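Local coordinates for protein sensory box/response regulator (Mycobacterium smegmatis, PDB 5YRP) that belongs to the EAL-domain family of bacterial signalling proteins, with a TIM-barrel-like fold that here holds a magnesium ion, at residues I14-T18 with A212-L216; W71-G77 with M237-A242. All blocks are in the same frame, centred on the assembly; numbering follows the deposited sequence.

Both contacts fasten a helix from the last part of the chain to structure laid down much earlier: contact 1 sets helix 209-218 on the turn that follows strand 7-15, and contact 2 sets helix 234-243 against the end of helix 52-73. Their segments alternate along the chain (14-18, 71-77, 212-216, 237-242). The centres lie about 23 Å apart, while the nearest atoms come to about 6 Å without touching. Strand 7-15 ties them together, since Met-237 of contact 2 packs on its Tyr-10 and Pro-12. Ile-14 and Leu-240 also both touch Val-246. Contact 1 lies where the first and last strands of the TIM-barrel-like fold meet, contact 2 beside the first two strands.

Contact 1 of 2, residues I14-T18 with A212-L216; sequences IDMRT and ALTLL
Arg-17, whose CG rests against CD2 of Leu-216, carries a guanidinium that turns back on its own segment: Asp-15 OD2 lies in plane at its edge, through weak bonds, and Tyr-221 makes a cation-pi contact with it. Asp-15 OD1 accepts two bonds, one long and bent, the other straighter. NE of Arg-17 reaches its syn lone pair at 3.3 Å as a salt bridge, although the oxygen sits 30° out of the guanidinium plane. The backbone N of Arg-17 meets OD1 at 3.1 Å from above the carboxylate plane, which makes an Asx turn at the end of strand 7-15.

The turn presents Met-16, modelled as selenomethionine, to helix 209-218. Its CB faces CD2 of Leu-216, and SE lies 3.8 Å from CB of Ala-212. The bend at the last torsion (chi3 -72°) brings CE to 3.9 Å from CB of Leu-215. Ala-212, Leu-215 and Leu-216 thus all pack against one long side chain. Backbone bonds of Ile-14 with Ala-223 and, just beyond the strands, of Met-16 with Tyr-221 close this TIM-barrel-like fold. No hydrogen bond crosses between the segments: polar bonds shape the turn, and apolar packing seats the helix on it.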
loop_
_atom_site.group_PDB
_atom_site.type_symbol
_atom_site.label_atom_id
_atom_site.label_comp_id
_atom_site.label_asym_id
_atom_site.label_seq_id
_atom_site.Cartn_x
_atom_site.Cartn_y
_atom_site.Cartn_z
ATOM N N ILE A 14 -23.475 -8.452 -0.765
ATOM C CA ILE A 14 -24.716 -7.830 -1.189
ATOM C C ILE A 14 -24.515 -6.428 -1.751
ATOM O O ILE A 14 -23.518 -5.769 -1.478
ATOM C CB ILE A 14 -25.740 -7.780 -0.037
ATOM C CG1 ILE A 14 -25.285 -6.824 1.066
ATOM C CG2 ILE A 14 -25.960 -9.174 0.538
ATOM C CD1 ILE A 14 -26.419 -6.388 1.969
ATOM N N ASP A 15 -25.479 -6.001 -2.560
ATOM C CA ASP A 15 -25.621 -4.610 -2.942
ATOM C C ASP A 15 -26.307 -3.893 -1.789
ATOM O O ASP A 15 -27.460 -4.173 -1.479
ATOM C CB ASP A 15 -26.474 -4.497 -4.206
ATOM C CG ASP A 15 -26.593 -3.069 -4.717
ATOM O OD1 ASP A 15 -26.070 -2.136 -4.068
ATOM O OD2 ASP A 15 -27.219 -2.882 -5.781
HETATM N N MSE A 16 -25.602 -2.963 -1.159
HETATM C CA MSE A 16 -26.115 -2.285 0.034
HETATM C C MSE A 16 -27.215 -1.306 -0.248
HETATM O O MSE A 16 -27.888 -0.841 0.677
HETATM C CB MSE A 16 -24.988 -1.513 0.681
HETATM C CG MSE A 16 -23.953 -2.455 1.263
HETATM SE SE MSE A 16 -22.704 -1.340 2.289
HETATM C CE MSE A 16 -21.784 -0.476 0.775
ATOM N N ARG A 17 -27.392 -0.964 -1.520
ATOM C CA ARG A 17 -28.504 -0.126 -1.946
ATOM C C ARG A 17 -29.800 -0.934 -1.887
ATOM O O ARG A 17 -30.756 -0.547 -1.218
ATOM C CB ARG A 17 -28.270 0.394 -3.369
ATOM C CG ARG A 17 -26.986 1.202 -3.548
ATOM C CD ARG A 17 -26.765 1.649 -4.989
ATOM N NE ARG A 17 -26.663 0.524 -5.922
ATOM C CZ ARG A 17 -26.204 0.602 -7.170
ATOM N NH1 ARG A 17 -26.159 -0.494 -7.923
ATOM N NH2 ARG A 17 -25.782 1.760 -7.673
ATOM N N THR A 18 -29.806 -2.067 -2.583
ATOM C CA THR A 18 -30.984 -2.930 -2.699
ATOM C C THR A 18 -31.080 -3.946 -1.563
ATOM O O THR A 18 -32.155 -4.192 -1.025
ATOM C CB THR A 18 -30.957 -3.719 -4.027
ATOM O OG1 THR A 18 -30.657 -2.834 -5.108
ATOM C CG2 THR A 18 -32.297 -4.412 -4.291
ATOM N N ALA A 212 -21.342 1.434 6.469
ATOM C CA ALA A 212 -22.169 1.196 5.290
ATOM C C ALA A 212 -22.622 2.505 4.661
ATOM O O ALA A 212 -22.578 2.668 3.444
ATOM C CB ALA A 212 -23.374 0.349 5.658
ATOM N N LEU A 213 -23.038 3.438 5.509
ATOM C CA LEU A 213 -23.552 4.725 5.057
ATOM C C LEU A 213 -22.496 5.535 4.296
ATOM O O LEU A 213 -22.787 6.099 3.240
ATOM C CB LEU A 213 -24.086 5.529 6.253
ATOM C CG LEU A 213 -24.839 6.839 5.969
ATOM C CD1 LEU A 213 -26.097 6.594 5.147
ATOM C CD2 LEU A 213 -25.190 7.546 7.271
ATOM N N THR A 214 -21.279 5.587 4.825
ATOM C CA THR A 214 -20.200 6.341 4.184
ATOM C C THR A 214 -19.805 5.727 2.841
ATOM O O THR A 214 -19.691 6.432 1.840
ATOM C CB THR A 214 -18.954 6.424 5.080
ATOM O OG1 THR A 214 -18.605 5.112 5.529
ATOM C CG2 THR A 214 -19.214 7.310 6.283
ATOM N N LEU A 215 -19.610 4.411 2.828
ATOM C CA LEU A 215 -19.240 3.687 1.606
ATOM C C LEU A 215 -20.196 3.988 0.465
ATOM O O LEU A 215 -19.766 4.230 -0.659
ATOM C CB LEU A 215 -19.205 2.179 1.856
ATOM C CG LEU A 215 -18.063 1.669 2.736
ATOM C CD1 LEU A 215 -18.335 0.251 3.214
ATOM C CD2 LEU A 215 -16.741 1.734 1.991
ATOM N N LEU A 216 -21.490 3.974 0.763
ATOM C CA LEU A 216 -22.511 4.310 -0.224
ATOM C C LEU A 216 -22.330 5.744 -0.716
ATOM O O LEU A 216 -22.313 6.001 -1.920
ATOM C CB LEU A 216 -23.914 4.114 0.364
ATOM C CG LEU A 216 -24.390 2.660 0.483
ATOM C CD1 LEU A 216 -25.566 2.548 1.440
ATOM C CD2 LEU A 216 -24.756 2.087 -0.881
#

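Contact 2 of 2, residues W71-G77 with M237-A242; sequences WRANGVG and MQTLLA
CG of Met-237, a selenomethionine, lies over one face of the Trp-71 indole in a CH-pi contact, 4.0 Å from the six-membered ring centroid and 26° off its normal. The trans first torsion of Met-237 (chi1 -179°) carries CG over the ring, and the bends beyond it lead SE away. CD1 of Leu-241 comes obliquely at the CE3 side of the indole. NE1 of Trp-71 bonds to Glu-67 OE2, and Tyr-10 meets the ring edge-to-face.

A Schellman motif ends helix 52-73, with Val-76 N bonded to Trp-71 O at 3.0 Å, a weak bond from Gly-75 N to Arg-72 O, and Gly-75, at positive phi, as its C-prime residue. In this barrel-like fold the reversal leads into strand 81-86 and turns Val-76 toward the neighbouring helix, 234-243. CB of Val-76 packs on CB of Leu-241 at 4.0 Å, and its CG1 branch lies against CA and CB of Ala-242. The backbone of Gly-77 passes beside Leu-241, whose side chain also touches Ile-80 and Val-21.

At the outer side, the amides of Asn-74 and Gln-238 come close with their planes 88° apart and no bond between them; the Gln-238 amide may be modelled either way round at this resolution. ND2 of Asn-74 bonds instead to the backbone O of Arg-70.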
loop_
_atom_site.group_PDB
_atom_site.type_symbol
_atom_site.label_atom_id
_atom_site.label_comp_id
_atom_site.label_asym_id
_atom_site.label_seq_id
_atom_site.Cartn_x
_atom_site.Cartn_y
_atom_site.Cartn_z
ATOM N N TRP A 71 -26.775 -25.071 -6.652
ATOM C CA TRP A 71 -27.679 -23.922 -6.583
ATOM C C TRP A 71 -28.204 -23.612 -7.977
ATOM O O TRP A 71 -29.400 -23.400 -8.174
ATOM C CB TRP A 71 -26.969 -22.686 -6.021
ATOM C CG TRP A 71 -26.241 -22.914 -4.729
ATOM C CD1 TRP A 71 -26.442 -23.929 -3.842
ATOM C CD2 TRP A 71 -25.207 -22.094 -4.172
ATOM N NE1 TRP A 71 -25.589 -23.801 -2.772
ATOM C CE2 TRP A 71 -24.821 -22.681 -2.949
ATOM C CE3 TRP A 71 -24.565 -20.924 -4.589
ATOM C CZ2 TRP A 71 -23.822 -22.139 -2.140
ATOM C CZ3 TRP A 71 -23.571 -20.384 -3.786
ATOM C CH2 TRP A 71 -23.208 -20.994 -2.576
ATOM N N ARG A 72 -27.283 -23.598 -8.937
ATOM C CA ARG A 72 -27.603 -23.340 -10.345
ATOM C C ARG A 72 -28.591 -24.371 -10.878
ATOM O O ARG A 72 -29.472 -24.044 -11.666
ATOM C CB ARG A 72 -26.334 -23.355 -11.202
ATOM C CG ARG A 72 -25.251 -22.383 -10.751
ATOM C CD ARG A 72 -24.117 -22.308 -11.762
ATOM N NE ARG A 72 -24.528 -21.581 -12.957
ATOM C CZ ARG A 72 -24.632 -20.256 -13.036
ATOM N NH1 ARG A 72 -24.346 -19.485 -11.986
ATOM N NH2 ARG A 72 -25.029 -19.697 -14.174
ATOM N N ALA A 73 -28.432 -25.614 -10.435
ATOM C CA ALA A 73 -29.359 -26.692 -10.771
ATOM C C ALA A 73 -30.758 -26.419 -10.215
ATOM O O ALA A 73 -31.756 -26.626 -10.901
ATOM C CB ALA A 73 -28.830 -28.022 -10.253
ATOM N N ASN A 74 -30.822 -25.937 -8.977
ATOM C CA ASN A 74 -32.093 -25.561 -8.346
ATOM C C ASN A 74 -32.608 -24.179 -8.762
ATOM O O ASN A 74 -33.584 -23.684 -8.201
ATOM C CB ASN A 74 -31.964 -25.619 -6.824
ATOM C CG ASN A 74 -31.960 -27.033 -6.300
ATOM O OD1 ASN A 74 -33.017 -27.619 -6.072
ATOM N ND2 ASN A 74 -30.770 -27.595 -6.105
ATOM N N GLY A 75 -31.947 -23.556 -9.732
ATOM C CA GLY A 75 -32.418 -22.303 -10.307
ATOM C C GLY A 75 -32.268 -21.090 -9.410
ATOM O O GLY A 75 -32.997 -20.109 -9.570
ATOM N N VAL A 76 -31.324 -21.151 -8.472
ATOM C CA VAL A 76 -31.022 -20.014 -7.598
ATOM C C VAL A 76 -29.555 -19.637 -7.763
ATOM O O VAL A 76 -28.720 -20.490 -8.068
ATOM C CB VAL A 76 -31.350 -20.304 -6.113
ATOM C CG1 VAL A 76 -32.794 -20.758 -5.967
ATOM C CG2 VAL A 76 -30.416 -21.349 -5.521
ATOM N N GLY A 77 -29.254 -18.355 -7.575
ATOM C CA GLY A 77 -27.899 -17.833 -7.787
ATOM C C GLY A 77 -27.391 -18.105 -9.193
ATOM O O GLY A 77 -26.195 -18.320 -9.408
HETATM N N MSE A 237 -27.562 -20.683 2.224
HETATM C CA MSE A 237 -27.284 -19.774 1.112
HETATM C C MSE A 237 -28.280 -19.980 0.005
HETATM O O MSE A 237 -28.771 -19.009 -0.565
HETATM C CB MSE A 237 -25.849 -19.987 0.623
HETATM C CG MSE A 237 -25.428 -19.066 -0.523
HETATM SE SE MSE A 237 -25.394 -17.165 0.002
HETATM C CE MSE A 237 -23.766 -17.192 1.092
ATOM N N GLN A 238 -28.585 -21.239 -0.310
ATOM C CA GLN A 238 -29.634 -21.559 -1.286
ATOM C C GLN A 238 -30.893 -20.790 -0.947
ATOM O O GLN A 238 -31.421 -20.043 -1.768
ATOM C CB GLN A 238 -29.975 -23.052 -1.276
ATOM C CG GLN A 238 -29.229 -23.900 -2.286
ATOM C CD GLN A 238 -29.904 -25.239 -2.512
ATOM O OE1 GLN A 238 -30.379 -25.872 -1.568
ATOM N NE2 GLN A 238 -29.957 -25.677 -3.766
ATOM N N THR A 239 -31.357 -20.996 0.281
ATOM C CA THR A 239 -32.560 -20.355 0.798
ATOM C C THR A 239 -32.482 -18.836 0.634
ATOM O O THR A 239 -33.444 -18.199 0.212
ATOM C CB THR A 239 -32.775 -20.738 2.277
ATOM O OG1 THR A 239 -32.686 -22.165 2.412
ATOM C CG2 THR A 239 -34.134 -20.274 2.784
ATOM N N LEU A 240 -31.325 -18.268 0.944
ATOM C CA LEU A 240 -31.104 -16.836 0.787
ATOM C C LEU A 240 -31.122 -16.414 -0.677
ATOM O O LEU A 240 -31.681 -15.382 -1.025
ATOM C CB LEU A 240 -29.771 -16.442 1.423
ATOM C CG LEU A 240 -29.295 -14.998 1.231
ATOM C CD1 LEU A 240 -30.362 -13.984 1.612
ATOM C CD2 LEU A 240 -28.034 -14.765 2.048
ATOM N N LEU A 241 -30.491 -17.214 -1.527
ATOM C CA LEU A 241 -30.458 -16.948 -2.966
ATOM C C LEU A 241 -31.825 -17.116 -3.612
ATOM O O LEU A 241 -32.122 -16.464 -4.614
ATOM C CB LEU A 241 -29.450 -17.863 -3.656
ATOM C CG LEU A 241 -27.982 -17.600 -3.316
ATOM C CD1 LEU A 241 -27.120 -18.728 -3.856
ATOM C CD2 LEU A 241 -27.511 -16.264 -3.869
ATOM N N ALA A 242 -32.641 -18.005 -3.045
ATOM C CA ALA A 242 -34.020 -18.204 -3.497
ATOM C C ALA A 242 -34.826 -16.923 -3.299
ATOM O O ALA A 242 -35.566 -16.492 -4.187
ATOM C CB ALA A 242 -34.665 -19.360 -2.745
#